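Local atomic coordinates of Myo-inositol-1-phosphate synthase-related protein (Thermotoga maritima MSB8, PDB entry 3CIN), a protein that belongs to the myo-inositol-1-phosphate synthase family and binds nicotinamide-adenine-dinucleotide on a Rossmann-type domain. Residues Gln21-Val24 against Ala25-Val29; Arg168-Ala171 against Thr172-Tyr175; Leu335-Asp338 against Leu339-Gly343. One frame throughout, in Å; residues are numbered along the deposited sequence.

In the fold
All three contacts are local and buried, each made along one helix or at its start. Contacts 1 and 2 sit at helix N-termini and both touch the NAD, contact 1 at its two phosphates and contact 2 at its adenine; their centres lie about 21 Å apart. Contact 3 belongs to the middle of helix 328-348 and touches no ligand. It packs instead on contact 1, where Phe28 CD1 comes within 3.7 Å of Leu336 CB. The chemistry follows the place: backbone amides turned to phosphate in 21-29, a capping box in 168-175, and in 335-343 an Asp-Arg salt bridge beside packed leucines and valines.

Contact 1. Residues Gln21-Val24 against Ala25-Val29; sequences QGYV and ASTFV. With NAD (nicotinamide-adenine-dinucleotide), chain F.
Helix 23-36 starts in this segment, with Gly22 as its N-cap, and its first turns close with Ser26 N on Gly22 O, Thr27 N on Tyr23 O and Phe28 N on Val24 O. Two of these carbonyls take a second donor from a side-chain hydroxyl. Ser26 OG gives its proton to Gly22 O at 2.7 Å, reaching it from the face of the carbonyl plane opposite to Ser26 N. Thr27 OG1 does the same to Tyr23 O at 2.8 Å. Both hydroxyls stand beside their own backbone N (chi1 -65° in Ser26, -60° in Thr27), which folds them back over the preceding turn. Thr27 OG1 also lies at the edge of the Tyr23 ring, 3.7 Å from CD1, and accepts from Trp83. Gln21 bends at chi2 so that its amide comes over the turn: NE2 donates to Ser26 OG at 3.0 Å, nearly in the amide plane, while OE1 is taken by Ser63.

The segment is the turn and helix start that follow strand 14-19 in a beta-alpha-beta unit, and Gly22 and Ala25 are consistent with the Rossmann-type GxGxxA pattern. The amide of Tyr23 donates to NAD O1A at 3.0 Å and that of Val24 to NAD O2N at 2.8 Å, both almost straight, so the helix start would be expected to stabilise the phosphate charge. At Gly22 the cofactor passes very near the backbone, CA lying 3.2 Å from NAD O5B. A water that accepts from Ala25 N also sits in bonding reach of NAD O2N and can donate to it.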
loop_
_atom_site.group_PDB
_atom_site.type_symbol
_atom_site.label_atom_id
_atom_site.label_comp_id
_atom_site.label_asym_id
_atom_site.label_seq_id
_atom_site.Cartn_x
_atom_site.Cartn_y
_atom_site.Cartn_z
ATOM N N GLN A 21 -28.603 6.070 -19.709
ATOM C CA GLN A 21 -27.965 4.884 -20.346
ATOM C C GLN A 21 -26.453 5.061 -20.539
ATOM O O GLN A 21 -25.963 5.230 -21.648
ATOM C CB GLN A 21 -28.650 4.509 -21.672
ATOM C CG GLN A 21 -28.242 3.115 -22.164
ATOM C CD GLN A 21 -28.649 2.019 -21.218
ATOM O OE1 GLN A 21 -29.773 1.986 -20.751
ATOM N NE2 GLN A 21 -27.703 1.129 -20.883
ATOM N N GLY A 22 -25.734 5.079 -19.407
ATOM C CA GLY A 22 -24.284 5.232 -19.426
ATOM C C GLY A 22 -23.559 3.951 -18.988
ATOM O O GLY A 22 -23.992 2.826 -19.279
ATOM N N TYR A 23 -22.449 4.118 -18.298
ATOM C CA TYR A 23 -21.605 2.984 -17.943
ATOM C C TYR A 23 -22.286 2.022 -17.003
ATOM O O TYR A 23 -22.308 0.816 -17.289
ATOM C CB TYR A 23 -20.302 3.462 -17.311
ATOM C CG TYR A 23 -19.093 2.803 -17.895
ATOM C CD1 TYR A 23 -18.998 1.419 -17.969
ATOM C CD2 TYR A 23 -18.015 3.562 -18.344
ATOM C CE1 TYR A 23 -17.843 0.798 -18.498
ATOM C CE2 TYR A 23 -16.908 2.973 -18.883
ATOM C CZ TYR A 23 -16.802 1.593 -18.941
ATOM O OH TYR A 23 -15.661 0.999 -19.477
ATOM N N VAL A 24 -22.830 2.520 -15.903
ATOM C CA VAL A 24 -23.534 1.609 -14.945
ATOM C C VAL A 24 -24.668 0.879 -15.603
ATOM O O VAL A 24 -24.783 -0.371 -15.544
ATOM C CB VAL A 24 -24.018 2.336 -13.683
ATOM C CG1 VAL A 24 -24.880 1.464 -12.816
ATOM C CG2 VAL A 24 -22.782 2.827 -12.859
ATOM N N ALA A 25 -25.527 1.649 -16.251
ATOM C CA ALA A 25 -26.661 1.078 -16.920
ATOM C C ALA A 25 -26.300 0.038 -17.965
ATOM O O ALA A 25 -26.987 -1.002 -18.124
ATOM C CB ALA A 25 -27.519 2.188 -17.547
ATOM N N SER A 26 -25.280 0.339 -18.765
ATOM C CA SER A 26 -24.894 -0.519 -19.818
ATOM C C SER A 26 -24.203 -1.792 -19.275
ATOM O O SER A 26 -24.329 -2.844 -19.847
ATOM C CB SER A 26 -24.010 0.238 -20.792
ATOM O OG SER A 26 -24.727 1.284 -21.419
ATOM N N THR A 27 -23.504 -1.688 -18.153
ATOM C CA THR A 27 -22.889 -2.865 -17.546
ATOM C C THR A 27 -23.989 -3.763 -16.953
ATOM O O THR A 27 -23.912 -4.990 -17.087
ATOM C CB THR A 27 -21.931 -2.447 -16.477
ATOM O OG1 THR A 27 -20.926 -1.634 -17.089
ATOM C CG2 THR A 27 -21.268 -3.662 -15.827
ATOM N N PHE A 28 -24.989 -3.160 -16.327
ATOM C CA PHE A 28 -26.194 -3.881 -15.831
ATOM C C PHE A 28 -26.822 -4.657 -16.945
ATOM O O PHE A 28 -27.097 -5.850 -16.816
ATOM C CB PHE A 28 -27.182 -2.858 -15.254
ATOM C CG PHE A 28 -28.516 -3.410 -14.875
ATOM C CD1 PHE A 28 -28.658 -4.378 -13.882
ATOM C CD2 PHE A 28 -29.662 -2.910 -15.477
ATOM C CE1 PHE A 28 -29.907 -4.823 -13.487
ATOM C CE2 PHE A 28 -30.930 -3.371 -15.110
ATOM C CZ PHE A 28 -31.065 -4.377 -14.160
ATOM N N VAL A 29 -26.999 -4.011 -18.084
ATOM C CA VAL A 29 -27.683 -4.674 -19.208
ATOM C C VAL A 29 -26.833 -5.788 -19.790
ATOM O O VAL A 29 -27.312 -6.910 -20.066
ATOM C CB VAL A 29 -28.172 -3.662 -20.288
ATOM C CG1 VAL A 29 -28.688 -4.368 -21.561
ATOM C CG2 VAL A 29 -29.272 -2.711 -19.682
HETATM P PA NAD F . -22.225 7.892 -16.921
HETATM O O1A NAD F . -21.420 6.875 -17.685
HETATM O O2A NAD F . -21.844 9.293 -17.286
HETATM O O5B NAD F . -23.713 7.673 -17.368
HETATM C C5B NAD F . -24.718 8.631 -17.045
HETATM C C4B NAD F . -25.749 8.593 -18.159
HETATM O O4B NAD F . -26.878 9.356 -17.766
HETATM C C3B NAD F . -25.276 9.157 -19.493
HETATM O O3B NAD F . -25.673 8.328 -20.573
HETATM C C2B NAD F . -25.975 10.508 -19.577
HETATM O O2B NAD F . -26.061 10.988 -20.891
HETATM C C1B NAD F . -27.281 10.178 -18.890
HETATM N N9A NAD F . -28.021 11.326 -18.359
HETATM C C8A NAD F . -27.438 12.420 -17.727
HETATM N N7A NAD F . -28.473 13.197 -17.256
HETATM C C5A NAD F . -29.653 12.593 -17.614
HETATM C C6A NAD F . -30.989 12.983 -17.483
HETATM N N6A NAD F . -31.367 14.119 -16.817
HETATM N N1A NAD F . -31.950 12.099 -17.932
HETATM C C2A NAD F . -31.584 10.920 -18.556
HETATM N N3A NAD F . -30.269 10.560 -18.766
HETATM C C4A NAD F . -29.338 11.414 -18.293
HETATM O O3 NAD F . -22.120 7.644 -15.369
HETATM P PN NAD F . -22.079 6.237 -14.656
HETATM O O1N NAD F . -20.659 5.943 -14.305
HETATM O O2N NAD F . -22.956 5.260 -15.364
HETATM O O5D NAD F . -22.758 6.595 -13.260
HETATM C C5D NAD F . -24.149 6.799 -13.180
HETATM C C4D NAD F . -24.549 7.375 -11.826
HETATM O O4D NAD F . -24.325 6.398 -10.846
HETATM C C3D NAD F . -23.815 8.635 -11.394
HETATM O O3D NAD F . -24.726 9.516 -10.688
HETATM C C2D NAD F . -22.824 8.079 -10.383
HETATM O O2D NAD F . -22.465 9.048 -9.394
HETATM C C1D NAD F . -23.666 6.989 -9.758
HETATM N N1N NAD F . -22.868 5.981 -9.063
HETATM C C2N NAD F . -21.963 5.268 -9.739
HETATM C C3N NAD F . -21.267 4.292 -8.976
HETATM C C7N NAD F . -20.462 3.325 -9.716
HETATM O O7N NAD F . -20.367 3.528 -11.064
HETATM N N7N NAD F . -19.873 2.306 -9.070
HETATM C C4N NAD F . -21.488 4.102 -7.626
HETATM C C5N NAD F . -22.411 4.860 -6.965
HETATM C C6N NAD F . -23.117 5.801 -7.727
HETATM O O HOH W 1 -25.494 4.759 -16.375
#

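Contact 2. Residues Arg168-Ala171 against Thr172-Tyr175; sequences RLTA and TQVY. With NAD (nicotinamide-adenine-dinucleotide), chain F.
Thr170 and Gln173 reach across to each other in a capping box at the start of helix 171-186, their side chains crossing at a slant. Gln173 runs out extended beyond CG and returns to the chain ahead of the helix, where its OE1 accepts from Thr170 N at 2.9 Å. The donor is tilted 23° from the plane of that carbonyl. In exchange Thr170 OG1, held between its own backbone N and carbonyl carbon (chi1 70°), faces Gln173 N across a weak bond of 3.4 Å. The same hydroxyl touches Gln173 CG and has a stronger partner in Glu146, which also binds Thr172 OG1. A water lies within hydrogen-bonding distance of both Gln173 OE1 and Arg168 O and can donate to them, while NE2 of Gln173 goes to Val149 O. Both ends of the Gln173 amide are thus held.

Leu169 lies beside the box. Its CD2 comes to 3.8 Å from Gln173 OE1, and its CB meets Val174 CG2 at 4.1 Å with the two side chains nearly perpendicular.

One turn on, Tyr175 swings its ring past Ala171, CE2 lying 4.0 Å from Ala171 CB. The ring meets the adenine of NAD by its edge: OH donates to NAD N1A at 2.6 Å, with N1A near the ring plane, and also has Val99 N as a partner. That bond grips the adenine, with Ala171 CB merely set against its N6A side.

On the protein side, Leu169 packs against Leu120 of helix 120-134 and Ala160 and Ile161 of helix 154-162, while Val174 and Tyr175 rest on Val124 and Leu127 of helix 120-134.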
loop_
_atom_site.group_PDB
_atom_site.type_symbol
_atom_site.label_atom_id
_atom_site.label_comp_id
_atom_site.label_asym_id
_atom_site.label_seq_id
_atom_site.Cartn_x
_atom_site.Cartn_y
_atom_site.Cartn_z
ATOM N N ARG A 168 -34.621 25.328 -9.654
ATOM C CA ARG A 168 -34.684 24.681 -8.309
ATOM C C ARG A 168 -34.489 23.152 -8.322
ATOM O O ARG A 168 -34.047 22.569 -7.346
ATOM C CB ARG A 168 -36.055 25.001 -7.690
ATOM C CG ARG A 168 -36.318 24.408 -6.309
ATOM C CD ARG A 168 -35.350 24.892 -5.265
ATOM N NE ARG A 168 -35.466 24.242 -3.958
ATOM C CZ ARG A 168 -34.926 23.073 -3.636
ATOM N NH1 ARG A 168 -34.241 22.356 -4.528
ATOM N NH2 ARG A 168 -35.072 22.609 -2.408
ATOM N N LEU A 169 -34.872 22.513 -9.420
ATOM C CA LEU A 169 -35.016 21.075 -9.489
ATOM C C LEU A 169 -33.860 20.404 -10.217
ATOM O O LEU A 169 -33.213 21.023 -11.066
ATOM C CB LEU A 169 -36.291 20.750 -10.226
ATOM C CG LEU A 169 -37.569 20.903 -9.392
ATOM C CD1 LEU A 169 -38.767 21.099 -10.298
ATOM C CD2 LEU A 169 -37.760 19.690 -8.487
ATOM N N THR A 170 -33.597 19.158 -9.870
ATOM C CA THR A 170 -32.729 18.319 -10.679
ATOM C C THR A 170 -33.564 17.271 -11.424
ATOM O O THR A 170 -34.723 16.994 -11.100
ATOM C CB THR A 170 -31.696 17.588 -9.834
ATOM O OG1 THR A 170 -32.337 16.588 -9.035
ATOM C CG2 THR A 170 -30.896 18.610 -8.995
ATOM N N ALA A 171 -32.928 16.619 -12.387
ATOM C CA ALA A 171 -33.630 15.606 -13.185
ATOM C C ALA A 171 -34.143 14.468 -12.319
ATOM O O ALA A 171 -35.266 14.023 -12.485
ATOM C CB ALA A 171 -32.728 15.065 -14.304
ATOM N N THR A 172 -33.316 13.938 -11.442
ATOM C CA THR A 172 -33.715 12.841 -10.555
ATOM C C THR A 172 -34.920 13.241 -9.713
ATOM O O THR A 172 -35.839 12.414 -9.509
ATOM C CB THR A 172 -32.543 12.443 -9.621
ATOM O OG1 THR A 172 -31.449 11.944 -10.416
ATOM C CG2 THR A 172 -32.995 11.440 -8.578
ATOM N N GLN A 173 -34.982 14.510 -9.257
ATOM C CA GLN A 173 -36.151 14.960 -8.488
ATOM C C GLN A 173 -37.414 14.927 -9.355
ATOM O O GLN A 173 -38.451 14.527 -8.917
ATOM C CB GLN A 173 -35.902 16.319 -7.897
ATOM C CG GLN A 173 -34.819 16.277 -6.819
ATOM C CD GLN A 173 -34.425 17.686 -6.325
ATOM O OE1 GLN A 173 -34.369 18.637 -7.116
ATOM N NE2 GLN A 173 -34.109 17.815 -5.020
ATOM N N VAL A 174 -37.304 15.359 -10.606
ATOM C CA VAL A 174 -38.431 15.340 -11.529
ATOM C C VAL A 174 -38.808 13.900 -11.862
ATOM O O VAL A 174 -40.030 13.541 -11.879
ATOM C CB VAL A 174 -38.093 16.129 -12.800
ATOM C CG1 VAL A 174 -39.248 15.999 -13.829
ATOM C CG2 VAL A 174 -37.840 17.631 -12.473
ATOM N N TYR A 175 -37.818 13.053 -12.123
ATOM C CA TYR A 175 -38.113 11.635 -12.403
ATOM C C TYR A 175 -38.800 10.871 -11.249
ATOM O O TYR A 175 -39.737 10.107 -11.506
ATOM C CB TYR A 175 -36.880 10.891 -12.823
ATOM C CG TYR A 175 -36.286 11.242 -14.150
ATOM C CD1 TYR A 175 -37.057 11.351 -15.313
ATOM C CD2 TYR A 175 -34.902 11.403 -14.284
ATOM C CE1 TYR A 175 -36.472 11.590 -16.530
ATOM C CE2 TYR A 175 -34.322 11.639 -15.514
ATOM C CZ TYR A 175 -35.119 11.750 -16.643
ATOM O OH TYR A 175 -34.533 12.050 -17.866
HETATM P PA NAD F . -22.225 7.892 -16.921
HETATM O O1A NAD F . -21.420 6.875 -17.685
HETATM O O2A NAD F . -21.844 9.293 -17.286
HETATM O O5B NAD F . -23.713 7.673 -17.368
HETATM C C5B NAD F . -24.718 8.631 -17.045
HETATM C C4B NAD F . -25.749 8.593 -18.159
HETATM O O4B NAD F . -26.878 9.356 -17.766
HETATM C C3B NAD F . -25.276 9.157 -19.493
HETATM O O3B NAD F . -25.673 8.328 -20.573
HETATM C C2B NAD F . -25.975 10.508 -19.577
HETATM O O2B NAD F . -26.061 10.988 -20.891
HETATM C C1B NAD F . -27.281 10.178 -18.890
HETATM N N9A NAD F . -28.021 11.326 -18.359
HETATM C C8A NAD F . -27.438 12.420 -17.727
HETATM N N7A NAD F . -28.473 13.197 -17.256
HETATM C C5A NAD F . -29.653 12.593 -17.614
HETATM C C6A NAD F . -30.989 12.983 -17.483
HETATM N N6A NAD F . -31.367 14.119 -16.817
HETATM N N1A NAD F . -31.950 12.099 -17.932
HETATM C C2A NAD F . -31.584 10.920 -18.556
HETATM N N3A NAD F . -30.269 10.560 -18.766
HETATM C C4A NAD F . -29.338 11.414 -18.293
HETATM O O3 NAD F . -22.120 7.644 -15.369
HETATM P PN NAD F . -22.079 6.237 -14.656
HETATM O O1N NAD F . -20.659 5.943 -14.305
HETATM O O2N NAD F . -22.956 5.260 -15.364
HETATM O O5D NAD F . -22.758 6.595 -13.260
HETATM C C5D NAD F . -24.149 6.799 -13.180
HETATM C C4D NAD F . -24.549 7.375 -11.826
HETATM O O4D NAD F . -24.325 6.398 -10.846
HETATM C C3D NAD F . -23.815 8.635 -11.394
HETATM O O3D NAD F . -24.726 9.516 -10.688
HETATM C C2D NAD F . -22.824 8.079 -10.383
HETATM O O2D NAD F . -22.465 9.048 -9.394
HETATM C C1D NAD F . -23.666 6.989 -9.758
HETATM N N1N NAD F . -22.868 5.981 -9.063
HETATM C C2N NAD F . -21.963 5.268 -9.739
HETATM C C3N NAD F . -21.267 4.292 -8.976
HETATM C C7N NAD F . -20.462 3.325 -9.716
HETATM O O7N NAD F . -20.367 3.528 -11.064
HETATM N N7N NAD F . -19.873 2.306 -9.070
HETATM C C4N NAD F . -21.488 4.102 -7.626
HETATM C C5N NAD F . -22.411 4.860 -6.965
HETATM C C6N NAD F . -23.117 5.801 -7.727
HETATM O O HOH W 2 -32.386 20.441 -6.315
#

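Contact 3. Residues Leu335-Asp338 against Leu339-Gly343; sequences LLVD and LVRLG
Asp338 OD1 accepts from Arg341 NH2 at 2.8 Å, a salt bridge made three residues along the helix. The nitrogen meets the oxygen nearly along its C-O axis, and the carboxylate and guanidinium planes are turned 30° apart. Arg341 bends at chi3 (-70°), which lays the guanidinium back over the preceding turn, and its NE then donates to Val337 O at 3.0 Å. That donor stands above the carbonyl plane, 42° out of it, in a bond well short of straight. The arginine also runs alongside Val337, whose CG1 is 4.1 Å from NH2. Two bonds from the same turn therefore fix the rotation of the guanidinium; further out, NH2 also reaches Ala48 O, and NH1 goes to Ile53 O. The other carboxylate oxygen, Asp338 OD2, accepts from Leu47 N and bonds Tyr362 OH, so this buried charge is well satisfied.

Backbone bonds from Leu339 N to Leu335 O, Val340 N to Leu336 O and Leu342 N to Asp338 O hold on either side. Between them Arg341 N lies 3.9 Å from Val337 O, and the side-chain NE supplies that carbonyl's donor. Among the leucines, Leu336 CD2 and Leu339 CD1 meet at 4.1 Å, and Leu339 CG leans over Leu335 O at 3.5 Å. Val340 spreads both methyls over the turn before it, each 3.5 Å from Leu336 O.

Helix 328-348 is thus packed on several sides: Leu336 and Val340 face Val140 of strand 138-141 and Phe28 of helix 23-36, Leu339 and Leu342 lie on helix 356-362, and Val337 touches Phe313 of a second subunit.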
loop_
_atom_site.group_PDB
_atom_site.type_symbol
_atom_site.label_atom_id
_atom_site.label_comp_id
_atom_site.label_asym_id
_atom_site.label_seq_id
_atom_site.Cartn_x
_atom_site.Cartn_y
_atom_site.Cartn_z
ATOM N N LEU A 335 -25.108 -5.069 -8.024
ATOM C CA LEU A 335 -26.091 -4.729 -6.977
ATOM C C LEU A 335 -27.459 -4.522 -7.583
ATOM O O LEU A 335 -28.484 -4.936 -7.008
ATOM C CB LEU A 335 -25.681 -3.489 -6.223
ATOM C CG LEU A 335 -24.408 -3.618 -5.405
ATOM C CD1 LEU A 335 -24.291 -2.355 -4.533
ATOM C CD2 LEU A 335 -24.377 -4.913 -4.533
ATOM N N LEU A 336 -27.487 -3.945 -8.773
ATOM C CA LEU A 336 -28.776 -3.628 -9.394
ATOM C C LEU A 336 -29.562 -4.907 -9.754
ATOM O O LEU A 336 -30.809 -4.892 -9.786
ATOM C CB LEU A 336 -28.566 -2.726 -10.625
ATOM C CG LEU A 336 -28.346 -1.241 -10.320
ATOM C CD1 LEU A 336 -27.916 -0.450 -11.584
ATOM C CD2 LEU A 336 -29.577 -0.572 -9.706
ATOM N N VAL A 337 -28.852 -5.992 -10.063
ATOM C CA VAL A 337 -29.504 -7.257 -10.402
ATOM C C VAL A 337 -30.351 -7.690 -9.196
ATOM O O VAL A 337 -31.415 -8.221 -9.352
ATOM C CB VAL A 337 -28.527 -8.308 -10.838
ATOM C CG1 VAL A 337 -29.257 -9.656 -11.068
ATOM C CG2 VAL A 337 -27.806 -7.843 -12.160
ATOM N N ASP A 338 -29.837 -7.499 -7.985
ATOM C CA ASP A 338 -30.635 -7.792 -6.770
ATOM C C ASP A 338 -31.745 -6.747 -6.534
ATOM O O ASP A 338 -32.886 -7.106 -6.231
ATOM C CB ASP A 338 -29.771 -7.817 -5.508
ATOM C CG ASP A 338 -29.059 -9.116 -5.267
ATOM O OD1 ASP A 338 -29.253 -10.137 -5.994
ATOM O OD2 ASP A 338 -28.294 -9.182 -4.257
ATOM N N LEU A 339 -31.382 -5.471 -6.630
ATOM C CA LEU A 339 -32.282 -4.362 -6.268
ATOM C C LEU A 339 -33.550 -4.350 -7.106
ATOM O O LEU A 339 -34.624 -4.092 -6.585
ATOM C CB LEU A 339 -31.587 -3.022 -6.384
ATOM C CG LEU A 339 -30.602 -2.747 -5.281
ATOM C CD1 LEU A 339 -29.617 -1.623 -5.697
ATOM C CD2 LEU A 339 -31.303 -2.413 -3.971
ATOM N N VAL A 340 -33.463 -4.646 -8.398
ATOM C CA VAL A 340 -34.676 -4.739 -9.179
ATOM C C VAL A 340 -35.592 -5.882 -8.735
ATOM O O VAL A 340 -36.816 -5.750 -8.763
ATOM C CB VAL A 340 -34.409 -4.825 -10.716
ATOM C CG1 VAL A 340 -33.659 -3.574 -11.223
ATOM C CG2 VAL A 340 -33.744 -6.141 -11.132
ATOM N N ARG A 341 -35.023 -7.018 -8.334
ATOM C CA ARG A 341 -35.835 -8.172 -7.883
ATOM C C ARG A 341 -36.400 -7.888 -6.492
ATOM O O ARG A 341 -37.545 -8.181 -6.198
ATOM C CB ARG A 341 -34.979 -9.428 -7.854
ATOM C CG ARG A 341 -34.481 -9.848 -9.267
ATOM C CD ARG A 341 -33.739 -11.099 -9.277
ATOM N NE ARG A 341 -32.431 -11.007 -8.651
ATOM C CZ ARG A 341 -31.659 -12.074 -8.370
ATOM N NH1 ARG A 341 -32.060 -13.339 -8.640
ATOM N NH2 ARG A 341 -30.490 -11.877 -7.796
ATOM N N LEU A 342 -35.588 -7.315 -5.617
ATOM C CA LEU A 342 -36.092 -6.896 -4.321
ATOM C C LEU A 342 -37.166 -5.811 -4.443
ATOM O O LEU A 342 -38.076 -5.714 -3.593
ATOM C CB LEU A 342 -34.949 -6.374 -3.459
ATOM C CG LEU A 342 -33.874 -7.366 -3.020
ATOM C CD1 LEU A 342 -32.673 -6.619 -2.386
ATOM C CD2 LEU A 342 -34.435 -8.445 -2.083
ATOM N N GLY A 343 -37.067 -4.959 -5.449
ATOM C CA GLY A 343 -38.106 -3.936 -5.656
ATOM C C GLY A 343 -39.445 -4.570 -5.991
ATOM O O GLY A 343 -40.480 -4.124 -5.520
#